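Local coordinates for adenylate cyclase (Hippeastrum hybrid cultivar, PDB 6YP4), which hydrolyses triphosphate substrates as a plant CYTH-family enzyme, with triphosphatase activity dominating over the adenylyl cyclase role first proposed for it, at residues E80-E85 / K107-R112; A50-F55 / S65-P70. One frame throughout, in Å; residues are numbered along the deposited sequence. Where two conformers were deposited one is given.

Both contacts are buried and meet at one curved antiparallel sheet. Contact 2 is the deeper, its centre about 8 Å from the centre of the chain against about 15 Å for contact 1, and it joins two sheet strands of a hairpin by backbone bonds. Contact 1 lays the start of helix 109-118 against strand 76-86, next to the second subunit, and relies on side-chain salt bridges. Strands 61-73 and 76-86 are sheet neighbours, so the contacts touch, and Leu66 of contact 2 packs on Ile110 of contact 1. Toward the ligand their chemistry is complementary: carboxylates near magnesium in 80-85, cationic side chains on phosphates in 50-55 and 65-70.

Contact 1: E80-E85 / K107-R112; sequences EEDEEE and KSRIWR. With MG (magnesium ion), chain D; MG (magnesium ion), chain C; GCP (phosphomethylphosphonic acid guanylate ester), chain B.
Arg109, in the first turn of helix 109-118, reaches across to Asp82 on strand 76-86, and the tight part of the contact lies here. The guanidinium comes side-on: NE donates to Asp82 OD2 at 3.0 Å, while NH1 bonds to OD1 at 2.6 Å. The two flat groups are nearly coplanar, 25° apart, and NE also gives OD1 a more bent bond, so OD1 accepts from both NE and NH1. A bend about CG-CD (chi3 89°) turns the guanidinium edge to the carboxylate. Ile110 packs in beside this pair, its CD1 3.4 Å from Asp82 CG in one of its two modelled conformers. Arg113 adds a second salt bridge to Asp82 OD2, and Arg109 NH1 also donates to His26 O of the second subunit.

Around Glu84 the fit is looser. Its OE2 is 3.7 Å from Arg109 NH2, a long salt bridge with the planes 45° apart, and its stronger partner is His26 of the second subunit. Two waters bridge OE1 to Arg109 N and to Ser108 OG, the hydroxyl that N-caps the helix, accepting from Trp111 N at 3.2 Å.

Acidic side chains thus serve both faces of the strand. Asp82, with a smaller share from the more distant Glu84, probably offsets the charge of the helix arginine. On the other face Glu81 OE1, in one of two modelled conformers, binds both magnesium ions and Glu83 forms a salt bridge with Arg141 of the second subunit, consistent with the metal-binding glutamates lining the CYTH tunnel.

Contact 2: A50-F55 / S65-P70; sequences ALRIRF and SLKSRP. With GCP (phosphomethylphosphonic acid guanylate ester), chain B.
Ala50 pairs with Lys67, and Arg52 with Ser65, as antiparallel hydrogen-bonded pairs of the hairpin formed by strands 49-56 and 61-73. Four backbone bonds join them, the shortest running from Ala50 N to Lys67 O at 2.8 Å. Between them the non-hydrogen-bonded pair Leu51 and Leu66 supplies a thin apolar contact, Leu51 CB to Leu66 CD1 at 4.5 Å, on the face that packs against Val114 of helix 109-118.

Water links the polar face: one molecule accepts from Arg52 NE at 3.0 Å and is hydrogen-bonded to Ser65 OG, while a second donates to Ala50 O and also bonds that hydroxyl.

Charge dominates at the nucleotide. Arg52 NH1 points almost straight at GCP O1B (3.0 Å, 170°), and NH2 gives a more bent bond to O2A at 2.6 Å, so one guanidinium spans the beta and alpha phosphates. The bend at chi3 (67°) turns its edge to them. Lys67 NZ reaches the same O1B at 3.0 Å, and Arg54 NH2 bonds O2B at 3.0 Å while lying over one face of the Arg52 guanidinium. An alanine in place of Arg52 would remove both NH donors and is likely to leave O2A and O1B less firmly held.

Arginines and lysine so close together are consistent with a site built to bind a polyanion, their positive charges probably being offset by the phosphates they grip.

Contact 1: E80-E85 / K107-R112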
ATOM      1  N   GLU A  80       7.337 -10.521 -13.129  1.00 44.92           N
ATOM      2  CA  GLU A  80       8.279 -10.805 -12.051  1.00 50.78           C
ATOM      3  C   GLU A  80       8.906  -9.497 -11.590  1.00 51.85           C
ATOM      4  O   GLU A  80       9.517  -8.784 -12.391  1.00 48.20           O
ATOM      5  CB  GLU A  80       9.372 -11.765 -12.513  1.00 54.56           C
ATOM      6  CG  GLU A  80       8.908 -13.157 -12.836  1.00 60.01           C
ATOM      7  CD  GLU A  80       9.980 -13.948 -13.560  1.00 72.47           C
ATOM      8  OE1 GLU A  80       9.704 -14.454 -14.672  1.00 72.32           O
ATOM      9  OE2 GLU A  80      11.106 -14.039 -13.025  1.00 75.50           O
ATOM     10  N   GLU A  81       8.776  -9.182 -10.306  1.00 44.02           N
ATOM     11  CA  GLU A  81       9.318  -7.932  -9.806  0.51 40.81           C
ATOM     12  C   GLU A  81       9.942  -8.142  -8.434  1.00 44.70           C
ATOM     13  O   GLU A  81       9.625  -9.089  -7.709  1.00 37.21           O
ATOM     14  CB  GLU A  81       8.247  -6.826  -9.759  0.51 42.09           C
ATOM     15  CG  GLU A  81       7.468  -6.700  -8.454  0.51 44.96           C
ATOM     16  CD  GLU A  81       6.174  -5.892  -8.623  0.51 49.52           C
ATOM     17  OE1 GLU A  81       5.935  -5.378  -9.738  0.51 55.97           O
ATOM     18  OE2 GLU A  81       5.387  -5.784  -7.656  0.51 44.03           O
ATOM     19  N   ASP A  82      10.864  -7.249  -8.106  1.00 40.89           N
ATOM     20  CA  ASP A  82      11.472  -7.197  -6.784  1.00 32.71           C
ATOM     21  C   ASP A  82      11.698  -5.719  -6.533  1.00 36.86           C
ATOM     22  O   ASP A  82      12.304  -5.047  -7.375  1.00 39.84           O
ATOM     23  CB  ASP A  82      12.780  -7.987  -6.729  1.00 38.99           C
ATOM     24  CG  ASP A  82      13.305  -8.142  -5.315  1.00 43.66           C
ATOM     25  OD1 ASP A  82      12.570  -7.776  -4.380  1.00 32.11           O
ATOM     26  OD2 ASP A  82      14.439  -8.625  -5.135  1.00 46.60           O
ATOM     27  N   GLU A  83      11.139  -5.186  -5.445  1.00 34.44           N
ATOM     28  CA  GLU A  83      11.298  -3.766  -5.181  1.00 30.24           C
ATOM     29  C   GLU A  83      11.433  -3.494  -3.688  1.00 31.78           C
ATOM     30  O   GLU A  83      11.096  -4.325  -2.838  1.00 29.16           O
ATOM     31  CB  GLU A  83      10.149  -2.943  -5.785  1.00 31.55           C
ATOM     32  CG  GLU A  83       8.793  -3.217  -5.227  1.00 46.88           C
ATOM     33  CD  GLU A  83       7.731  -2.248  -5.752  1.00 53.75           C
ATOM     34  OE1 GLU A  83       6.613  -2.243  -5.189  1.00 53.60           O
ATOM     35  OE2 GLU A  83       8.006  -1.496  -6.721  1.00 41.49           O
ATOM     36  N   GLU A  84      11.941  -2.301  -3.381  1.00 23.17           N
ATOM     37  CA  GLU A  84      12.269  -1.961  -2.002  1.00 23.55           C
ATOM     38  C   GLU A  84      12.427  -0.457  -1.911  1.00 24.89           C
ATOM     39  O   GLU A  84      12.934   0.182  -2.846  1.00 22.93           O
ATOM     40  CB  GLU A  84      13.560  -2.656  -1.532  1.00 22.27           C
ATOM     41  CG  GLU A  84      13.726  -2.607  -0.007  1.00 24.13           C
ATOM     42  CD  GLU A  84      14.945  -3.326   0.512  1.00 34.62           C
ATOM     43  OE1 GLU A  84      15.931  -3.496  -0.227  1.00 32.25           O
ATOM     44  OE2 GLU A  84      14.872  -3.782   1.664  1.00 34.18           O
ATOM     45  N   GLU A  85      11.952   0.104  -0.805  1.00 22.82           N
ATOM     46  CA  GLU A  85      12.144   1.523  -0.557  0.60 21.11           C
ATOM     47  C   GLU A  85      13.598   1.795  -0.213  1.00 31.19           C
ATOM     48  O   GLU A  85      14.254   0.991   0.457  1.00 25.10           O
ATOM     49  CB  GLU A  85      11.236   2.009   0.574  0.60 25.08           C
ATOM     50  CG  GLU A  85       9.784   2.168   0.160  0.60 18.40           C
ATOM     51  CD  GLU A  85       8.956   2.941   1.174  0.60 27.89           C
ATOM     52  OE1 GLU A  85       7.742   3.112   0.929  0.60 27.99           O
ATOM     53  OE2 GLU A  85       9.508   3.367   2.217  0.60 23.74           O
ATOM     54  N   LYS A 107      24.588  -2.431  -1.170  1.00 45.57           N
ATOM     55  CA  LYS A 107      23.907  -3.250  -0.173  1.00 44.27           C
ATOM     56  C   LYS A 107      22.485  -3.635  -0.566  1.00 43.45           C
ATOM     57  O   LYS A 107      21.809  -4.326   0.202  1.00 40.49           O
ATOM     58  CB  LYS A 107      23.887  -2.538   1.179  1.00 50.58           C
ATOM     59  CG  LYS A 107      25.188  -1.852   1.545  1.00 64.09           C
ATOM     60  CD  LYS A 107      25.120  -1.223   2.934  1.00 71.59           C
ATOM     61  CE  LYS A 107      26.520  -1.018   3.499  1.00 81.09           C
ATOM     62  NZ  LYS A 107      27.118  -2.284   4.017  1.00 85.24           N
ATOM     63  N   SER A 108      22.017  -3.234  -1.740  1.00 39.51           N
ATOM     64  CA  SER A 108      20.634  -3.494  -2.113  1.00 37.10           C
ATOM     65  C   SER A 108      20.460  -4.920  -2.624  1.00 36.94           C
ATOM     66  O   SER A 108      21.224  -5.393  -3.473  1.00 42.08           O
ATOM     67  CB  SER A 108      20.167  -2.507  -3.181  1.00 35.94           C
ATOM     68  OG  SER A 108      18.957  -2.965  -3.767  1.00 34.72           O
ATOM     69  N   ARG A 109      19.430  -5.591  -2.109  1.00 38.08           N
ATOM     70  CA  ARG A 109      18.970  -6.844  -2.693  1.00 50.50           C
ATOM     71  C   ARG A 109      18.692  -6.694  -4.186  1.00 48.64           C
ATOM     72  O   ARG A 109      18.981  -7.600  -4.978  1.00 43.60           O
ATOM     73  CB  ARG A 109      17.709  -7.295  -1.953  1.00 48.78           C
ATOM     74  CG  ARG A 109      17.007  -8.484  -2.539  1.00 48.74           C
ATOM     75  CD  ARG A 109      15.752  -8.817  -1.736  1.00 49.59           C
ATOM     76  NE  ARG A 109      14.565  -8.099  -2.214  1.00 38.75           N
ATOM     77  CZ  ARG A 109      13.895  -7.184  -1.516  1.00 39.66           C
ATOM     78  NH1 ARG A 109      12.827  -6.605  -2.042  1.00 39.36           N
ATOM     79  NH2 ARG A 109      14.275  -6.849  -0.291  1.00 34.10           N
ATOM     80  N   ILE A 110      18.149  -5.545  -4.591  1.00 37.08           N
ATOM     81  CA  ILE A 110      17.755  -5.338  -5.983  0.53 40.28           C
ATOM     82  C   ILE A 110      18.980  -5.194  -6.866  1.00 44.91           C
ATOM     83  O   ILE A 110      19.092  -5.818  -7.930  1.00 44.46           O
ATOM     84  CB  ILE A 110      16.839  -4.106  -6.111  0.53 36.74           C
ATOM     85  CG1 ILE A 110      15.825  -4.040  -4.967  0.53 32.44           C
ATOM     86  CG2 ILE A 110      16.124  -4.118  -7.469  0.53 36.68           C
ATOM     87  CD1 ILE A 110      14.834  -5.159  -4.969  0.53 32.68           C
ATOM     88  N   TRP A 111      19.923  -4.340  -6.456  1.00 38.88           N
ATOM     89  CA  TRP A 111      21.171  -4.256  -7.202  1.00 46.25           C
ATOM     90  C   TRP A 111      21.874  -5.611  -7.244  1.00 52.86           C
ATOM     91  O   TRP A 111      22.410  -6.009  -8.285  1.00 46.00           O
ATOM     92  CB  TRP A 111      22.087  -3.195  -6.599  1.00 43.08           C
ATOM     93  CG  TRP A 111      23.396  -3.130  -7.294  1.00 49.06           C
ATOM     94  CD1 TRP A 111      24.628  -3.445  -6.783  1.00 49.65           C
ATOM     95  CD2 TRP A 111      23.610  -2.741  -8.649  1.00 48.78           C
ATOM     96  NE1 TRP A 111      25.597  -3.267  -7.752  1.00 49.76           N
ATOM     97  CE2 TRP A 111      24.990  -2.833  -8.912  1.00 50.29           C
ATOM     98  CE3 TRP A 111      22.767  -2.315  -9.674  1.00 45.10           C
ATOM     99  CZ2 TRP A 111      25.545  -2.514 -10.154  1.00 52.65           C
ATOM    100  CZ3 TRP A 111      23.316  -1.991 -10.909  1.00 49.52           C
ATOM    101  CH2 TRP A 111      24.690  -2.094 -11.138  1.00 46.36           C
ATOM    102  N   ARG A 112      21.858  -6.345  -6.127  1.00 51.07           N
ATOM    103  CA  ARG A 112      22.448  -7.681  -6.126  1.00 47.26           C
ATOM    104  C   ARG A 112      21.802  -8.563  -7.188  1.00 48.06           C
ATOM    105  O   ARG A 112      22.493  -9.324  -7.872  1.00 50.80           O
ATOM    106  CB  ARG A 112      22.324  -8.312  -4.730  1.00 47.25           C
ATOM    107  CG  ARG A 112      23.306  -9.438  -4.408  1.00 57.54           C
ATOM    108  CD  ARG A 112      24.721  -9.156  -4.943  1.00 72.10           C
ATOM    109  NE  ARG A 112      25.243  -7.876  -4.487  1.00 76.37           N
ATOM    110  CZ  ARG A 112      26.279  -7.262  -5.056  1.00 76.77           C
ATOM    111  NH1 ARG A 112      26.706  -6.088  -4.598  1.00 71.85           N
ATOM    112  NH2 ARG A 112      26.896  -7.812  -6.100  1.00 75.68           N
TER
HETATM  113 MG    MG D 303       7.235  -3.504  -8.795  1.00 92.91          MG
HETATM  114 MG    MG C 302       3.845  -4.548  -9.769  1.00 84.27          MG
HETATM  115  PG  GCP B 301       2.096  -0.032 -13.463  1.00 63.84           P
HETATM  116  O1G GCP B 301       0.911  -0.367 -14.319  1.00 64.16           O
HETATM  117  O2G GCP B 301       2.266   1.468 -13.357  1.00 55.15           O
HETATM  118  O3G GCP B 301       3.337  -0.655 -14.052  1.00 72.85           O
HETATM  119  C3B GCP B 301       1.796  -0.713 -11.795  1.00 51.60           C
HETATM  120  PB  GCP B 301       3.289  -0.377 -10.748  1.00 51.64           P
HETATM  121  O1B GCP B 301       4.571  -0.560 -11.506  1.00 43.23           O
HETATM  122  O2B GCP B 301       3.202   0.989 -10.111  1.00 47.02           O
HETATM  123  O3A GCP B 301       3.234  -1.511  -9.559  1.00 66.06           O
HETATM  124  PA  GCP B 301       4.205  -1.344  -8.242  1.00 85.82           P
HETATM  125  O1A GCP B 301       4.768  -2.722  -7.941  1.00 95.47           O
HETATM  126  O2A GCP B 301       5.326  -0.397  -8.615  1.00 94.49           O
HETATM  127  O5' GCP B 301       3.326  -0.699  -6.953  1.00 69.06           O
HETATM  128  C5' GCP B 301       1.910  -0.634  -7.058  1.00 64.51           C
HETATM  129  C4' GCP B 301       1.263  -2.084  -7.077  1.00 68.33           C
HETATM  130  O4' GCP B 301       1.840  -3.053  -5.999  1.00 61.93           O
HETATM  131  C3' GCP B 301       0.018  -1.988  -6.806  1.00 71.52           C
HETATM  132  O3' GCP B 301      -0.749  -2.846  -7.686  1.00 75.75           O
HETATM  133  C2' GCP B 301      -0.174  -2.371  -5.185  1.00 72.32           C
HETATM  134  O2' GCP B 301      -1.392  -3.168  -4.932  1.00 62.66           O
HETATM  135  C1' GCP B 301       0.881  -2.957  -4.765  1.00 65.36           C
HETATM  136  N9  GCP B 301       1.514  -2.138  -3.656  1.00 72.08           N
HETATM  137  C8  GCP B 301       2.506  -1.282  -3.924  1.00 72.62           C
HETATM  138  N7  GCP B 301       2.890  -0.686  -2.780  1.00 63.69           N
HETATM  139  C5  GCP B 301       2.125  -1.178  -1.793  1.00 67.05           C
HETATM  140  C6  GCP B 301       2.088  -0.921  -0.424  1.00 64.40           C
HETATM  141  O6  GCP B 301       2.837  -0.133   0.053  1.00 70.34           O
HETATM  142  N1  GCP B 301       1.213  -1.560   0.352  1.00 61.34           N
HETATM  143  C2  GCP B 301       0.354  -2.463  -0.196  1.00 58.69           C
HETATM  144  N2  GCP B 301      -0.559  -3.099   0.750  1.00 60.80           N
HETATM  145  N3  GCP B 301       0.387  -2.713  -1.533  1.00 69.48           N
HETATM  146  C4  GCP B 301       1.274  -2.070  -2.330  1.00 71.59           C
HETATM  147  O   HOH W   1      18.061  -4.960   0.359  1.00 32.35           O
HETATM  148  O   HOH W   2      17.215  -2.057  -1.958  1.00 33.12           O

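Contact 2: A50-F55 / S65-P70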
ATOM      1  N   ALA A  50      13.530  -4.157 -16.548  1.00 34.69           N
ATOM      2  CA  ALA A  50      13.379  -2.722 -16.360  1.00 30.41           C
ATOM      3  C   ALA A  50      13.808  -2.373 -14.941  1.00 33.85           C
ATOM      4  O   ALA A  50      13.293  -2.955 -13.980  1.00 35.67           O
ATOM      5  CB  ALA A  50      11.928  -2.305 -16.600  1.00 29.76           C
ATOM      6  N   LEU A  51      14.760  -1.442 -14.808  1.00 27.56           N
ATOM      7  CA  LEU A  51      15.240  -0.977 -13.500  1.00 29.53           C
ATOM      8  C   LEU A  51      14.791   0.470 -13.316  1.00 36.70           C
ATOM      9  O   LEU A  51      15.229   1.366 -14.055  1.00 34.25           O
ATOM     10  CB  LEU A  51      16.759  -1.112 -13.408  1.00 29.73           C
ATOM     11  CG  LEU A  51      17.533  -0.688 -12.155  1.00 32.41           C
ATOM     12  CD1 LEU A  51      17.108  -1.515 -10.971  1.00 30.41           C
ATOM     13  CD2 LEU A  51      19.025  -0.875 -12.418  1.00 35.44           C
ATOM     14  N   ARG A  52      13.919   0.694 -12.327  1.00 25.70           N
ATOM     15  CA  ARG A  52      13.236   1.963 -12.103  1.00 22.57           C
ATOM     16  C   ARG A  52      13.579   2.512 -10.726  1.00 35.19           C
ATOM     17  O   ARG A  52      13.580   1.767  -9.741  1.00 28.36           O
ATOM     18  CB  ARG A  52      11.714   1.773 -12.205  1.00 26.40           C
ATOM     19  CG  ARG A  52      10.837   3.053 -12.103  1.00 30.82           C
ATOM     20  CD  ARG A  52       9.341   2.690 -12.157  1.00 37.94           C
ATOM     21  NE  ARG A  52       8.895   1.932 -10.981  1.00 35.19           N
ATOM     22  CZ  ARG A  52       7.783   1.196 -10.931  1.00 28.27           C
ATOM     23  NH1 ARG A  52       6.993   1.096 -11.989  1.00 28.60           N
ATOM     24  NH2 ARG A  52       7.456   0.557  -9.817  1.00 31.26           N
ATOM     25  N   ILE A  53      13.862   3.814 -10.660  1.00 27.98           N
ATOM     26  CA  ILE A  53      13.882   4.550  -9.397  1.00 27.00           C
ATOM     27  C   ILE A  53      12.725   5.545  -9.430  1.00 28.73           C
ATOM     28  O   ILE A  53      12.662   6.417 -10.307  1.00 24.56           O
ATOM     29  CB  ILE A  53      15.232   5.241  -9.151  1.00 25.00           C
ATOM     30  CG1 ILE A  53      16.363   4.198  -9.020  1.00 23.34           C
ATOM     31  CG2 ILE A  53      15.183   6.106  -7.879  1.00 25.80           C
ATOM     32  CD1 ILE A  53      17.744   4.812  -8.777  1.00 26.18           C
ATOM     33  N   ARG A  54      11.780   5.386  -8.506  1.00 19.14           N
ATOM     34  CA  ARG A  54      10.585   6.225  -8.451  1.00 20.68           C
ATOM     35  C   ARG A  54      10.666   7.177  -7.268  1.00 26.98           C
ATOM     36  O   ARG A  54      10.908   6.750  -6.130  1.00 23.18           O
ATOM     37  CB  ARG A  54       9.312   5.376  -8.350  1.00 25.70           C
ATOM     38  CG  ARG A  54       8.053   6.179  -7.940  1.00 27.66           C
ATOM     39  CD  ARG A  54       6.812   5.285  -7.863  1.00 29.28           C
ATOM     40  NE  ARG A  54       6.381   4.737  -9.154  1.00 27.43           N
ATOM     41  CZ  ARG A  54       5.584   3.678  -9.268  1.00 32.61           C
ATOM     42  NH1 ARG A  54       5.162   3.054  -8.171  1.00 27.55           N
ATOM     43  NH2 ARG A  54       5.225   3.228 -10.468  1.00 32.82           N
ATOM     44  N   PHE A  55      10.429   8.459  -7.533  1.00 23.03           N
ATOM     45  CA  PHE A  55      10.374   9.487  -6.501  1.00 27.93           C
ATOM     46  C   PHE A  55       8.927   9.904  -6.281  1.00 28.11           C
ATOM     47  O   PHE A  55       8.200  10.143  -7.252  1.00 25.99           O
ATOM     48  CB  PHE A  55      11.224  10.699  -6.908  1.00 26.24           C
ATOM     49  CG  PHE A  55      12.678  10.378  -7.101  1.00 30.41           C
ATOM     50  CD1 PHE A  55      13.521  10.234  -6.015  1.00 28.49           C
ATOM     51  CD2 PHE A  55      13.200  10.226  -8.367  1.00 22.07           C
ATOM     52  CE1 PHE A  55      14.867   9.930  -6.194  1.00 26.34           C
ATOM     53  CE2 PHE A  55      14.540   9.918  -8.554  1.00 25.34           C
ATOM     54  CZ  PHE A  55      15.374   9.776  -7.473  1.00 30.32           C
ATOM     55  N   SER A  65      13.179  -0.675  -8.090  1.00 23.80           N
ATOM     56  CA  SER A  65      12.535  -1.911  -8.527  1.00 23.80           C
ATOM     57  C   SER A  65      13.201  -2.500  -9.760  1.00 37.74           C
ATOM     58  O   SER A  65      13.645  -1.774 -10.657  1.00 31.56           O
ATOM     59  CB  SER A  65      11.046  -1.706  -8.830  1.00 30.96           C
ATOM     60  OG  SER A  65      10.840  -0.748  -9.843  1.00 39.20           O
ATOM     61  N   LEU A  66      13.241  -3.828  -9.807  1.00 30.06           N
ATOM     62  CA  LEU A  66      13.608  -4.560 -11.012  1.00 39.20           C
ATOM     63  C   LEU A  66      12.392  -5.360 -11.453  1.00 32.34           C
ATOM     64  O   LEU A  66      11.840  -6.130 -10.666  1.00 34.71           O
ATOM     65  CB  LEU A  66      14.815  -5.468 -10.764  1.00 36.62           C
ATOM     66  CG  LEU A  66      15.260  -6.345 -11.940  1.00 37.03           C
ATOM     67  CD1 LEU A  66      15.774  -5.465 -13.086  1.00 34.24           C
ATOM     68  CD2 LEU A  66      16.337  -7.296 -11.485  1.00 34.70           C
ATOM     69  N   LYS A  67      11.944  -5.146 -12.686  1.00 28.17           N
ATOM     70  CA  LYS A  67      10.794  -5.865 -13.228  1.00 33.21           C
ATOM     71  C   LYS A  67      11.213  -6.618 -14.483  1.00 43.46           C
ATOM     72  O   LYS A  67      11.850  -6.040 -15.369  1.00 39.95           O
ATOM     73  CB  LYS A  67       9.654  -4.916 -13.556  1.00 31.07           C
ATOM     74  CG  LYS A  67       8.881  -4.426 -12.368  1.00 41.35           C
ATOM     75  CD  LYS A  67       8.088  -3.209 -12.763  1.00 45.65           C
ATOM     76  CE  LYS A  67       6.813  -3.081 -11.961  1.00 52.21           C
ATOM     77  NZ  LYS A  67       5.658  -2.969 -12.884  1.00 54.25           N
ATOM     78  N   SER A  68      10.833  -7.893 -14.575  1.00 47.51           N
ATOM     79  CA  SER A  68      11.401  -8.785 -15.572  1.00 52.97           C
ATOM     80  C   SER A  68      10.324  -9.611 -16.258  1.00 59.03           C
ATOM     81  O   SER A  68       9.380 -10.084 -15.617  1.00 54.11           O
ATOM     82  CB  SER A  68      12.431  -9.719 -14.942  1.00 49.29           C
ATOM     83  OG  SER A  68      13.494  -8.972 -14.379  1.00 63.53           O
ATOM     84  N   ARG A  69      10.502  -9.792 -17.572  1.00 62.88           N
ATOM     85  CA  ARG A  69       9.681 -10.619 -18.449  1.00 57.46           C
ATOM     86  C   ARG A  69       8.187 -10.397 -18.220  1.00 57.26           C
ATOM     87  O   ARG A  69       7.500 -11.301 -17.723  1.00 69.16           O
ATOM     88  CB  ARG A  69      10.054 -12.091 -18.258  1.00 54.84           C
ATOM     89  CG  ARG A  69      11.453 -12.413 -18.781  1.00 61.64           C
ATOM     90  CD  ARG A  69      11.969 -13.763 -18.324  1.00 68.27           C
ATOM     91  NE  ARG A  69      12.151 -13.817 -16.876  1.00 76.57           N
ATOM     92  CZ  ARG A  69      13.200 -13.312 -16.233  1.00 74.41           C
ATOM     93  NH1 ARG A  69      14.167 -12.706 -16.910  1.00 78.08           N
ATOM     94  NH2 ARG A  69      13.282 -13.407 -14.911  1.00 67.15           N
ATOM     95  N   PRO A  70       7.652  -9.220 -18.552  1.00 47.24           N
ATOM     96  CA  PRO A  70       6.211  -8.997 -18.372  1.00 47.33           C
ATOM     97  C   PRO A  70       5.391  -9.720 -19.428  1.00 56.51           C
ATOM     98  O   PRO A  70       5.832  -9.928 -20.561  1.00 64.14           O
ATOM     99  CB  PRO A  70       6.056  -7.478 -18.513  1.00 40.73           C
ATOM    100  CG  PRO A  70       7.275  -7.024 -19.213  1.00 49.69           C
ATOM    101  CD  PRO A  70       8.374  -7.971 -18.857  1.00 44.41           C
TER
HETATM  102  PG  GCP B 301       2.096  -0.032 -13.463  1.00 63.84           P
HETATM  103  O1G GCP B 301       0.911  -0.367 -14.319  1.00 64.16           O
HETATM  104  O2G GCP B 301       2.266   1.468 -13.357  1.00 55.15           O
HETATM  105  O3G GCP B 301       3.337  -0.655 -14.052  1.00 72.85           O
HETATM  106  C3B GCP B 301       1.796  -0.713 -11.795  1.00 51.60           C
HETATM  107  PB  GCP B 301       3.289  -0.377 -10.748  1.00 51.64           P
HETATM  108  O1B GCP B 301       4.571  -0.560 -11.506  1.00 43.23           O
HETATM  109  O2B GCP B 301       3.202   0.989 -10.111  1.00 47.02           O
HETATM  110  O3A GCP B 301       3.234  -1.511  -9.559  1.00 66.06           O
HETATM  111  PA  GCP B 301       4.205  -1.344  -8.242  1.00 85.82           P
HETATM  112  O1A GCP B 301       4.768  -2.722  -7.941  1.00 95.47           O
HETATM  113  O2A GCP B 301       5.326  -0.397  -8.615  1.00 94.49           O
HETATM  114  O5' GCP B 301       3.326  -0.699  -6.953  1.00 69.06           O
HETATM  115  C5' GCP B 301       1.910  -0.634  -7.058  1.00 64.51           C
HETATM  116  C4' GCP B 301       1.263  -2.084  -7.077  1.00 68.33           C
HETATM  117  O4' GCP B 301       1.840  -3.053  -5.999  1.00 61.93           O
HETATM  118  C3' GCP B 301       0.018  -1.988  -6.806  1.00 71.52           C
HETATM  119  O3' GCP B 301      -0.749  -2.846  -7.686  1.00 75.75           O
HETATM  120  C2' GCP B 301      -0.174  -2.371  -5.185  1.00 72.32           C
HETATM  121  O2' GCP B 301      -1.392  -3.168  -4.932  1.00 62.66           O
HETATM  122  C1' GCP B 301       0.881  -2.957  -4.765  1.00 65.36           C
HETATM  123  N9  GCP B 301       1.514  -2.138  -3.656  1.00 72.08           N
HETATM  124  C8  GCP B 301       2.506  -1.282  -3.924  1.00 72.62           C
HETATM  125  N7  GCP B 301       2.890  -0.686  -2.780  1.00 63.69           N
HETATM  126  C5  GCP B 301       2.125  -1.178  -1.793  1.00 67.05           C
HETATM  127  C6  GCP B 301       2.088  -0.921  -0.424  1.00 64.40           C
HETATM  128  O6  GCP B 301       2.837  -0.133   0.053  1.00 70.34           O
HETATM  129  N1  GCP B 301       1.213  -1.560   0.352  1.00 61.34           N
HETATM  130  C2  GCP B 301       0.354  -2.463  -0.196  1.00 58.69           C
HETATM  131  N2  GCP B 301      -0.559  -3.099   0.750  1.00 60.80           N
HETATM  132  N3  GCP B 301       0.387  -2.713  -1.533  1.00 69.48           N
HETATM  133  C4  GCP B 301       1.274  -2.070  -2.330  1.00 71.59           C
HETATM  134  O   HOH W   3      11.114  -1.842 -12.358  1.00 39.29           O
HETATM  135  O   HOH W   4      10.486   1.812  -8.490  1.00 25.38           O